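Local coordinates for protein EvdO2 (PDB 4XAB) that probably acts as a metal- and 2-oxoglutarate-dependent oxygenase of the phytanoyl-CoA dioxygenase family, carrying out an oxidative cyclization in orthosomycin biosynthesis, at residues Ser145-Leu150 with Gly205-Asp210; Leu150-Val155 with Gln224-Tyr229; Gly158-Leu163 with His215-Asn220. One frame throughout, in Å; residues are numbered along the deposited sequence.

Contact 1: Ser145-Leu150 with Gly205-Asp210; sequences SIWTTL and GAVVHD
Five backbone hydrogen bonds join Ser145-Thr149 to Gly205-His209; the axes of strands 145-149 and 206-210, antiparallel, approach to 4.6 Å. The straightest bond runs from Trp147 N to Val207 O (2.8 Å, 171° at the hydrogen), with the return bond from Val207 N to Trp147 O; Ser145 and His209 form the other reciprocal pair, and Thr149 N reaches Gly205 O at the end. A water donates to His209 O and is bonded to Ser145 OG. CA-H groups of the non-hydrogen-bonded pairs add weaker contacts to the same carbonyls, Val208 CA lying 3.2 Å from Ser145 O.

With CG between its backbone N and carbonyl carbon (chi1 59°), the His209 ring is brought over Ser145 CB, a CH-pi contact 4.2 Å from the ring centroid. That ring is fixed at both nitrogens, ND1 by Tyr162 and NE2 by Asp131, a nickel ligand, which makes His209 a second-shell residue of the metal site. On the same face Val207 CG2 lies alongside Trp147, 3.6 Å from Trp147 CB. On the other, Ile146 and Val208 run side by side, Ile146 CG1 being 3.9 Å from Val208 CG2, while Ile146 CG2 turns to the methyl of Ala206. Shortening Ile146 to an alanine removes both branches and would probably open a gap beside Val208 CG2 and the Ala206 methyl.

Within this double-stranded beta helix, strand 206-210 lies between 139-149 and 23-26, and 139-149 pairs on its other edge with 226-234.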
loop_
_atom_site.group_PDB
_atom_site.type_symbol
_atom_site.label_atom_id
_atom_site.label_comp_id
_atom_site.label_asym_id
_atom_site.label_seq_id
_atom_site.Cartn_x
_atom_site.Cartn_y
_atom_site.Cartn_z
ATOM N N SER A 145 6.646 1.441 -1.953
ATOM C CA SER A 145 5.820 0.793 -0.943
ATOM C C SER A 145 5.945 -0.718 -1.077
ATOM O O SER A 145 5.972 -1.230 -2.185
ATOM C CB SER A 145 4.350 1.176 -1.102
ATOM O OG SER A 145 4.173 2.559 -0.853
ATOM N N ILE A 146 5.993 -1.401 0.060
ATOM C CA ILE A 146 6.001 -2.866 0.121
ATOM C C ILE A 146 4.748 -3.297 0.873
ATOM O O ILE A 146 4.615 -3.075 2.086
ATOM C CB ILE A 146 7.283 -3.402 0.807
ATOM C CG1 ILE A 146 8.521 -2.954 0.037
ATOM C CG2 ILE A 146 7.273 -4.913 0.844
ATOM C CD1 ILE A 146 9.854 -3.273 0.739
ATOM N N TRP A 147 3.818 -3.865 0.109
ATOM C CA TRP A 147 2.481 -4.260 0.529
ATOM C C TRP A 147 2.510 -5.752 0.833
ATOM O O TRP A 147 2.476 -6.548 -0.095
ATOM C CB TRP A 147 1.504 -3.935 -0.615
ATOM C CG TRP A 147 -0.002 -4.004 -0.410
ATOM C CD1 TRP A 147 -0.832 -2.978 -0.030
ATOM C CD2 TRP A 147 -0.862 -5.122 -0.703
ATOM N NE1 TRP A 147 -2.143 -3.409 -0.019
ATOM C CE2 TRP A 147 -2.188 -4.715 -0.428
ATOM C CE3 TRP A 147 -0.637 -6.427 -1.149
ATOM C CZ2 TRP A 147 -3.287 -5.574 -0.583
ATOM C CZ3 TRP A 147 -1.737 -7.282 -1.304
ATOM C CH2 TRP A 147 -3.038 -6.847 -1.022
ATOM N N THR A 148 2.613 -6.124 2.109
ATOM C CA THR A 148 2.687 -7.543 2.488
ATOM C C THR A 148 1.300 -8.006 2.887
ATOM O O THR A 148 0.680 -7.402 3.766
ATOM C CB THR A 148 3.650 -7.788 3.669
ATOM O OG1 THR A 148 4.974 -7.369 3.321
ATOM C CG2 THR A 148 3.657 -9.274 4.080
ATOM N N THR A 149 0.802 -9.063 2.261
ATOM C CA THR A 149 -0.551 -9.500 2.587
ATOM C C THR A 149 -0.506 -10.553 3.688
ATOM O O THR A 149 0.425 -11.356 3.755
ATOM C CB THR A 149 -1.288 -10.039 1.346
ATOM O OG1 THR A 149 -2.647 -10.326 1.679
ATOM C CG2 THR A 149 -0.607 -11.307 0.786
ATOM N N LEU A 150 -1.502 -10.523 4.570
ATOM C CA LEU A 150 -1.625 -11.513 5.638
ATOM C C LEU A 150 -2.545 -12.645 5.214
ATOM O O LEU A 150 -2.646 -13.671 5.893
ATOM C CB LEU A 150 -2.171 -10.875 6.923
ATOM C CG LEU A 150 -1.450 -9.667 7.504
ATOM C CD1 LEU A 150 -1.905 -9.421 8.951
ATOM C CD2 LEU A 150 0.058 -9.837 7.414
ATOM N N GLY A 205 3.108 -13.080 0.900
ATOM C CA GLY A 205 3.604 -12.494 -0.336
ATOM C C GLY A 205 3.502 -10.984 -0.268
ATOM O O GLY A 205 2.824 -10.448 0.600
ATOM N N ALA A 206 4.188 -10.301 -1.174
ATOM C CA ALA A 206 4.097 -8.841 -1.217
ATOM C C ALA A 206 4.172 -8.340 -2.627
ATOM O O ALA A 206 4.724 -8.993 -3.512
ATOM C CB ALA A 206 5.206 -8.182 -0.386
ATOM N N VAL A 207 3.621 -7.148 -2.834
ATOM C CA VAL A 207 3.885 -6.420 -4.046
ATOM C C VAL A 207 4.624 -5.156 -3.638
ATOM O O VAL A 207 4.417 -4.605 -2.540
ATOM C CB VAL A 207 2.598 -6.078 -4.837
ATOM C CG1 VAL A 207 2.023 -7.336 -5.467
ATOM C CG2 VAL A 207 1.581 -5.432 -3.935
ATOM N N VAL A 208 5.531 -4.763 -4.509
ATOM C CA VAL A 208 6.344 -3.560 -4.307
ATOM C C VAL A 208 6.069 -2.591 -5.451
ATOM O O VAL A 208 6.114 -2.998 -6.600
ATOM C CB VAL A 208 7.837 -3.918 -4.281
ATOM C CG1 VAL A 208 8.684 -2.685 -3.969
ATOM C CG2 VAL A 208 8.093 -5.050 -3.267
ATOM N N HIS A 209 5.788 -1.316 -5.171
ATOM C CA HIS A 209 5.623 -0.381 -6.285
ATOM C C HIS A 209 6.180 0.996 -6.001
ATOM O O HIS A 209 6.163 1.487 -4.868
ATOM C CB HIS A 209 4.148 -0.233 -6.717
ATOM C CG HIS A 209 3.226 0.254 -5.640
ATOM N ND1 HIS A 209 2.494 -0.606 -4.846
ATOM C CD2 HIS A 209 2.885 1.508 -5.254
ATOM C CE1 HIS A 209 1.765 0.098 -4.000
ATOM N NE2 HIS A 209 1.976 1.382 -4.231
ATOM N N ASP A 210 6.652 1.599 -7.078
ATOM C CA ASP A 210 7.187 2.962 -7.068
ATOM C C ASP A 210 6.113 3.997 -6.708
ATOM O O ASP A 210 4.928 3.781 -6.941
ATOM C CB ASP A 210 7.790 3.275 -8.439
ATOM C CG ASP A 210 8.516 4.610 -8.473
ATOM O OD1 ASP A 210 7.917 5.634 -8.879
ATOM O OD2 ASP A 210 9.691 4.632 -8.079
HETATM O O HOH W 1 4.471 3.540 -3.419
#

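Contact 2: Leu150-Val155 with Gln224-Tyr229; sequences LDEATV and QPRRAY
Asp151 and Arg227 meet with their flat groups almost coplanar, carboxylate and guanidinium planes only 11° apart. The arginine offers its side, NE and NH2 together, and each nitrogen takes the syn lone pair of a different oxygen: Arg227 NH2 to Asp151 OD1 at 2.8 Å and Arg227 NE to Asp151 OD2 at 2.9 Å, both bonds nearly straight. A bend at chi3 (-70°) folds the Arg227 chain back so that its guanidinium edge can face the acid. Asp151 OD2 also uses its anti lone pair, accepting from Arg227 N at 2.8 Å, so one residue grips the carboxylate through side chain and backbone.

Leu150 crosses the Arg227 side chain at about a right angle, its CD1 4.0 Å from Arg227 CB, while Leu150 N gives an almost linear bond to Arg227 O. Arg226 bends at chi2 (-76°), bringing its guanidinium edge to the Glu152 carbonyl; Arg226 NH1 donates a hydrogen bond to Glu152 O (2.8 Å) but stands above the carbonyl plane, off the lone pairs. A water bridges Arg226 NH1 to Glu152 OE1.

Three bonds fix the rotation of the Asp151 carboxylate, and the paired charges would probably favour its ionised form. The loop after strand 139-149 is thus pinned to strand 226-234 by a direct ion pair and by a hydrogen bond to a main-chain carbonyl with a water-mediated link beside it.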
loop_
_atom_site.group_PDB
_atom_site.type_symbol
_atom_site.label_atom_id
_atom_site.label_comp_id
_atom_site.label_asym_id
_atom_site.label_seq_id
_atom_site.Cartn_x
_atom_site.Cartn_y
_atom_site.Cartn_z
ATOM N N LEU A 150 -1.502 -10.523 4.570
ATOM C CA LEU A 150 -1.625 -11.513 5.638
ATOM C C LEU A 150 -2.545 -12.645 5.214
ATOM O O LEU A 150 -2.646 -13.671 5.893
ATOM C CB LEU A 150 -2.171 -10.875 6.923
ATOM C CG LEU A 150 -1.450 -9.667 7.504
ATOM C CD1 LEU A 150 -1.905 -9.421 8.951
ATOM C CD2 LEU A 150 0.058 -9.837 7.414
ATOM N N ASP A 151 -3.226 -12.435 4.091
ATOM C CA ASP A 151 -4.258 -13.342 3.607
ATOM C C ASP A 151 -4.019 -13.625 2.138
ATOM O O ASP A 151 -3.272 -12.887 1.491
ATOM C CB ASP A 151 -5.645 -12.721 3.794
ATOM C CG ASP A 151 -5.948 -12.415 5.243
ATOM O OD1 ASP A 151 -6.103 -13.373 6.019
ATOM O OD2 ASP A 151 -6.013 -11.225 5.613
ATOM N N GLU A 152 -4.647 -14.673 1.603
ATOM C CA GLU A 152 -4.704 -14.793 0.152
ATOM C C GLU A 152 -5.243 -13.483 -0.423
ATOM O O GLU A 152 -6.217 -12.925 0.093
ATOM C CB GLU A 152 -5.589 -15.963 -0.302
ATOM C CG GLU A 152 -5.612 -16.089 -1.827
ATOM C CD GLU A 152 -6.398 -17.282 -2.338
ATOM O OE1 GLU A 152 -7.313 -17.758 -1.633
ATOM O OE2 GLU A 152 -6.103 -17.738 -3.465
ATOM N N ALA A 153 -4.608 -12.993 -1.480
ATOM C CA ALA A 153 -5.098 -11.826 -2.186
ATOM C C ALA A 153 -5.409 -12.210 -3.622
ATOM O O ALA A 153 -4.528 -12.642 -4.359
ATOM C CB ALA A 153 -4.090 -10.708 -2.141
ATOM N N THR A 154 -6.672 -12.086 -4.003
ATOM C CA THR A 154 -7.091 -12.410 -5.362
ATOM C C THR A 154 -7.760 -11.211 -6.005
ATOM O O THR A 154 -8.015 -10.199 -5.343
ATOM C CB THR A 154 -8.085 -13.572 -5.388
ATOM O OG1 THR A 154 -9.287 -13.148 -4.732
ATOM C CG2 THR A 154 -7.521 -14.770 -4.664
ATOM N N VAL A 155 -8.096 -11.331 -7.282
ATOM C CA VAL A 155 -8.783 -10.225 -7.923
ATOM C C VAL A 155 -10.115 -9.989 -7.216
ATOM O O VAL A 155 -10.491 -8.847 -6.968
ATOM C CB VAL A 155 -8.991 -10.460 -9.425
ATOM C CG1 VAL A 155 -9.947 -9.430 -9.982
ATOM C CG2 VAL A 155 -7.639 -10.366 -10.150
ATOM N N GLN A 224 -14.474 -13.060 3.693
ATOM C CA GLN A 224 -13.350 -13.043 4.628
ATOM C C GLN A 224 -12.608 -11.722 4.554
ATOM O O GLN A 224 -12.400 -11.196 3.457
ATOM C CB GLN A 224 -12.369 -14.190 4.341
ATOM C CG GLN A 224 -12.982 -15.587 4.465
ATOM C CD GLN A 224 -13.855 -15.942 3.277
ATOM O OE1 GLN A 224 -13.536 -15.599 2.134
ATOM N NE2 GLN A 224 -14.971 -16.620 3.539
ATOM N N PRO A 225 -12.175 -11.193 5.712
ATOM C CA PRO A 225 -11.398 -9.947 5.694
ATOM C C PRO A 225 -10.069 -10.174 4.997
ATOM O O PRO A 225 -9.562 -11.294 4.997
ATOM C CB PRO A 225 -11.193 -9.617 7.181
ATOM C CG PRO A 225 -12.046 -10.611 7.942
ATOM C CD PRO A 225 -12.215 -11.792 7.054
ATOM N N ARG A 226 -9.523 -9.125 4.393
ATOM C CA ARG A 226 -8.244 -9.212 3.721
ATOM C C ARG A 226 -7.340 -8.127 4.265
ATOM O O ARG A 226 -7.662 -6.942 4.163
ATOM C CB ARG A 226 -8.414 -9.064 2.216
ATOM C CG ARG A 226 -9.478 -9.983 1.663
ATOM C CD ARG A 226 -8.964 -11.410 1.589
ATOM N NE ARG A 226 -10.066 -12.325 1.353
ATOM C CZ ARG A 226 -9.921 -13.560 0.895
ATOM N NH1 ARG A 226 -8.711 -14.023 0.616
ATOM N NH2 ARG A 226 -10.986 -14.325 0.714
ATOM N N ARG A 227 -6.228 -8.542 4.858
ATOM C CA ARG A 227 -5.344 -7.631 5.585
ATOM C C ARG A 227 -4.006 -7.448 4.894
ATOM O O ARG A 227 -3.435 -8.390 4.357
ATOM C CB ARG A 227 -5.128 -8.150 7.008
ATOM C CG ARG A 227 -6.430 -8.293 7.789
ATOM C CD ARG A 227 -6.307 -9.303 8.922
ATOM N NE ARG A 227 -6.184 -10.682 8.451
ATOM C CZ ARG A 227 -6.129 -11.737 9.264
ATOM N NH1 ARG A 227 -6.182 -11.559 10.580
ATOM N NH2 ARG A 227 -6.018 -12.966 8.769
ATOM N N ALA A 228 -3.502 -6.219 4.909
ATOM C CA ALA A 228 -2.193 -5.940 4.340
ATOM C C ALA A 228 -1.420 -5.078 5.310
ATOM O O ALA A 228 -1.999 -4.256 6.023
ATOM C CB ALA A 228 -2.320 -5.245 2.981
ATOM N N TYR A 229 -0.110 -5.285 5.355
ATOM C CA TYR A 229 0.777 -4.450 6.142
ATOM C C TYR A 229 1.720 -3.787 5.158
ATOM O O TYR A 229 2.429 -4.465 4.412
ATOM C CB TYR A 229 1.541 -5.265 7.180
ATOM C CG TYR A 229 2.570 -4.483 7.963
ATOM C CD1 TYR A 229 2.194 -3.418 8.773
ATOM C CD2 TYR A 229 3.915 -4.826 7.918
ATOM C CE1 TYR A 229 3.128 -2.710 9.501
ATOM C CE2 TYR A 229 4.858 -4.122 8.649
ATOM C CZ TYR A 229 4.459 -3.069 9.438
ATOM O OH TYR A 229 5.384 -2.359 10.167
HETATM O O HOH W 2 -9.301 -16.290 -0.995
#

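Contact 3: Gly158-Leu163 with His215-Asn220; sequences GCLHYL and HYAGPN. With NI (nickel (II) ion), chain B.
Tyr162 and His215 lie side by side on the inner face of an antiparallel pair, and here the contact is tight: Tyr162 CD2 is 3.5 Å from His215 CB. With CG lodged between its backbone N and carbonyl carbon (chi1 50°), the His215 ring swings toward the metal and binds nickel through NE2 at 2.1 Å, while ND1 is held by the carbonyl of Thr213. His129 and Asp131 complete the protein's share of the site, the two-histidine, one-carboxylate facial triad of this oxygenase superfamily; one of the remaining positions is taken by a water. On the same face Leu160 CD2 presses on the Ala217 methyl, 3.6 Å from Ala217 CB. Gly158 extends the close fit, its CA 3.2 Å from Gly218 O at backbone angles suited to glycine, where a CB would collide with that oxygen.

On the other face His161 and Tyr216 are partly exposed, and a water enters the contact. Their rings form a T-shaped pair, planes at 78°, the edge of Tyr216 directed at the face of His161; Tyr216 also stacks on Trp128. The water, in the imidazole plane, bonds to His161 NE2 at 2.7 Å, donates to Cys159 O and accepts from Gly218 N, bridging the two segments just beyond the paired strands. Between the faces, His161 and Tyr216 exchange reciprocal backbone bonds, His161 N to Tyr216 O being 2.8 Å.

Strand 160-162 is the middle of three, flanked by 197-198 and 215-217, and Leu160 and Tyr162 pack against Val207 of strand 206-210.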
loop_
_atom_site.group_PDB
_atom_site.type_symbol
_atom_site.label_atom_id
_atom_site.label_comp_id
_atom_site.label_asym_id
_atom_site.label_seq_id
_atom_site.Cartn_x
_atom_site.Cartn_y
_atom_site.Cartn_z
ATOM N N GLY A 158 -9.770 -8.201 -3.710
ATOM C CA GLY A 158 -9.230 -6.852 -3.728
ATOM C C GLY A 158 -7.716 -6.725 -3.802
ATOM O O GLY A 158 -7.137 -5.830 -3.191
ATOM N N CYS A 159 -7.061 -7.605 -4.558
ATOM C CA CYS A 159 -5.622 -7.466 -4.766
ATOM C C CYS A 159 -5.347 -6.217 -5.602
ATOM O O CYS A 159 -6.264 -5.619 -6.159
ATOM C CB CYS A 159 -5.041 -8.712 -5.444
ATOM S SG CYS A 159 -5.436 -8.868 -7.185
ATOM N N LEU A 160 -4.083 -5.810 -5.667
ATOM C CA LEU A 160 -3.689 -4.631 -6.430
ATOM C C LEU A 160 -3.542 -4.949 -7.910
ATOM O O LEU A 160 -3.179 -6.061 -8.291
ATOM C CB LEU A 160 -2.363 -4.062 -5.900
ATOM C CG LEU A 160 -2.433 -3.590 -4.443
ATOM C CD1 LEU A 160 -1.155 -2.896 -4.001
ATOM C CD2 LEU A 160 -3.617 -2.678 -4.255
ATOM N N HIS A 161 -3.817 -3.939 -8.721
ATOM C CA HIS A 161 -3.597 -3.955 -10.154
ATOM C C HIS A 161 -2.704 -2.772 -10.474
ATOM O O HIS A 161 -2.864 -1.711 -9.875
ATOM C CB HIS A 161 -4.906 -3.809 -10.936
ATOM C CG HIS A 161 -5.957 -4.818 -10.584
ATOM N ND1 HIS A 161 -6.598 -5.581 -11.537
ATOM C CD2 HIS A 161 -6.533 -5.135 -9.400
ATOM C CE1 HIS A 161 -7.499 -6.350 -10.951
ATOM N NE2 HIS A 161 -7.478 -6.102 -9.653
ATOM N N TYR A 162 -1.812 -2.932 -11.439
ATOM C CA TYR A 162 -0.898 -1.856 -11.828
ATOM C C TYR A 162 -0.959 -1.487 -13.299
ATOM O O TYR A 162 -1.348 -2.296 -14.134
ATOM C CB TYR A 162 0.543 -2.256 -11.515
ATOM C CG TYR A 162 0.819 -2.459 -10.062
ATOM C CD1 TYR A 162 0.960 -3.734 -9.538
ATOM C CD2 TYR A 162 0.961 -1.382 -9.214
ATOM C CE1 TYR A 162 1.244 -3.924 -8.212
ATOM C CE2 TYR A 162 1.222 -1.556 -7.892
ATOM C CZ TYR A 162 1.361 -2.835 -7.384
ATOM O OH TYR A 162 1.642 -3.008 -6.048
ATOM N N LEU A 163 -0.536 -0.260 -13.614
ATOM C CA LEU A 163 -0.273 0.121 -14.999
ATOM C C LEU A 163 1.221 0.013 -15.263
ATOM O O LEU A 163 1.977 0.893 -14.857
ATOM C CB LEU A 163 -0.745 1.553 -15.289
ATOM C CG LEU A 163 -0.543 1.930 -16.757
ATOM C CD1 LEU A 163 -1.578 1.231 -17.610
ATOM C CD2 LEU A 163 -0.597 3.445 -16.969
ATOM N N HIS A 215 -1.920 2.488 -9.542
ATOM C CA HIS A 215 -2.494 1.229 -9.083
ATOM C C HIS A 215 -3.939 1.382 -8.644
ATOM O O HIS A 215 -4.417 2.481 -8.393
ATOM C CB HIS A 215 -1.649 0.610 -7.951
ATOM C CG HIS A 215 -1.317 1.558 -6.836
ATOM N ND1 HIS A 215 -0.360 2.543 -6.954
ATOM C CD2 HIS A 215 -1.789 1.643 -5.570
ATOM C CE1 HIS A 215 -0.280 3.212 -5.815
ATOM N NE2 HIS A 215 -1.123 2.677 -4.954
ATOM N N TYR A 216 -4.615 0.241 -8.556
ATOM C CA TYR A 216 -6.046 0.154 -8.283
ATOM C C TYR A 216 -6.248 -1.092 -7.448
ATOM O O TYR A 216 -5.489 -2.045 -7.583
ATOM C CB TYR A 216 -6.822 0.077 -9.598
ATOM C CG TYR A 216 -8.191 -0.545 -9.538
ATOM C CD1 TYR A 216 -8.366 -1.925 -9.620
ATOM C CD2 TYR A 216 -9.316 0.255 -9.444
ATOM C CE1 TYR A 216 -9.620 -2.484 -9.578
ATOM C CE2 TYR A 216 -10.574 -0.294 -9.404
ATOM C CZ TYR A 216 -10.718 -1.661 -9.467
ATOM O OH TYR A 216 -11.976 -2.202 -9.436
ATOM N N ALA A 217 -7.246 -1.091 -6.572
ATOM C CA ALA A 217 -7.630 -2.330 -5.896
ATOM C C ALA A 217 -9.124 -2.522 -5.999
ATOM O O ALA A 217 -9.892 -1.591 -5.779
ATOM C CB ALA A 217 -7.194 -2.324 -4.432
ATOM N N GLY A 218 -9.535 -3.739 -6.328
ATOM C CA GLY A 218 -10.943 -4.034 -6.457
ATOM C C GLY A 218 -11.611 -4.147 -5.099
ATOM O O GLY A 218 -10.950 -4.114 -4.055
ATOM N N PRO A 219 -12.936 -4.266 -5.102
ATOM C CA PRO A 219 -13.684 -4.503 -3.865
ATOM C C PRO A 219 -13.383 -5.890 -3.304
ATOM O O PRO A 219 -12.870 -6.744 -4.029
ATOM C CB PRO A 219 -15.139 -4.399 -4.317
ATOM C CG PRO A 219 -15.098 -4.816 -5.759
ATOM C CD PRO A 219 -13.822 -4.209 -6.278
ATOM N N ASN A 220 -13.692 -6.118 -2.034
ATOM C CA ASN A 220 -13.562 -7.468 -1.489
ATOM C C ASN A 220 -14.897 -8.173 -1.595
ATOM O O ASN A 220 -15.763 -8.004 -0.746
ATOM C CB ASN A 220 -13.065 -7.422 -0.039
ATOM C CG ASN A 220 -13.016 -8.791 0.610
ATOM O OD1 ASN A 220 -12.988 -9.809 -0.072
ATOM N ND2 ASN A 220 -12.994 -8.817 1.940
HETATM NI NI NI B . -1.610 3.729 -3.236
HETATM O O HOH W 3 -8.719 -6.465 -7.324
HETATM O O HOH W 4 -0.231 2.685 -2.209
#

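How the contacts relate
From the N terminus, Ser145-Leu150 comes first and runs directly into Leu150-Val155, with Leu150 common to both; Gly158-Leu163 follows. Their partners return in the order Gly205-Asp210, His215-Asn220, Gln224-Tyr229. Contact 1 therefore closes a loop of 54 residues that crosses those of contacts 2 and 3, whereas the loop of contact 3 lies wholly within that of contact 2. Contacts 1 and 2 meet in one sheet, where Thr148 O and Tyr229 N are 2.8 Å apart. Contacts 1 and 3 face each other across the interior of the beta helix, with His209 and His215 neighbours beside the nickel. Between contacts 2 and 3 the chain is short, and Thr154 O and Cys159 N, 2.9 Å apart, probably hydrogen-bond across it.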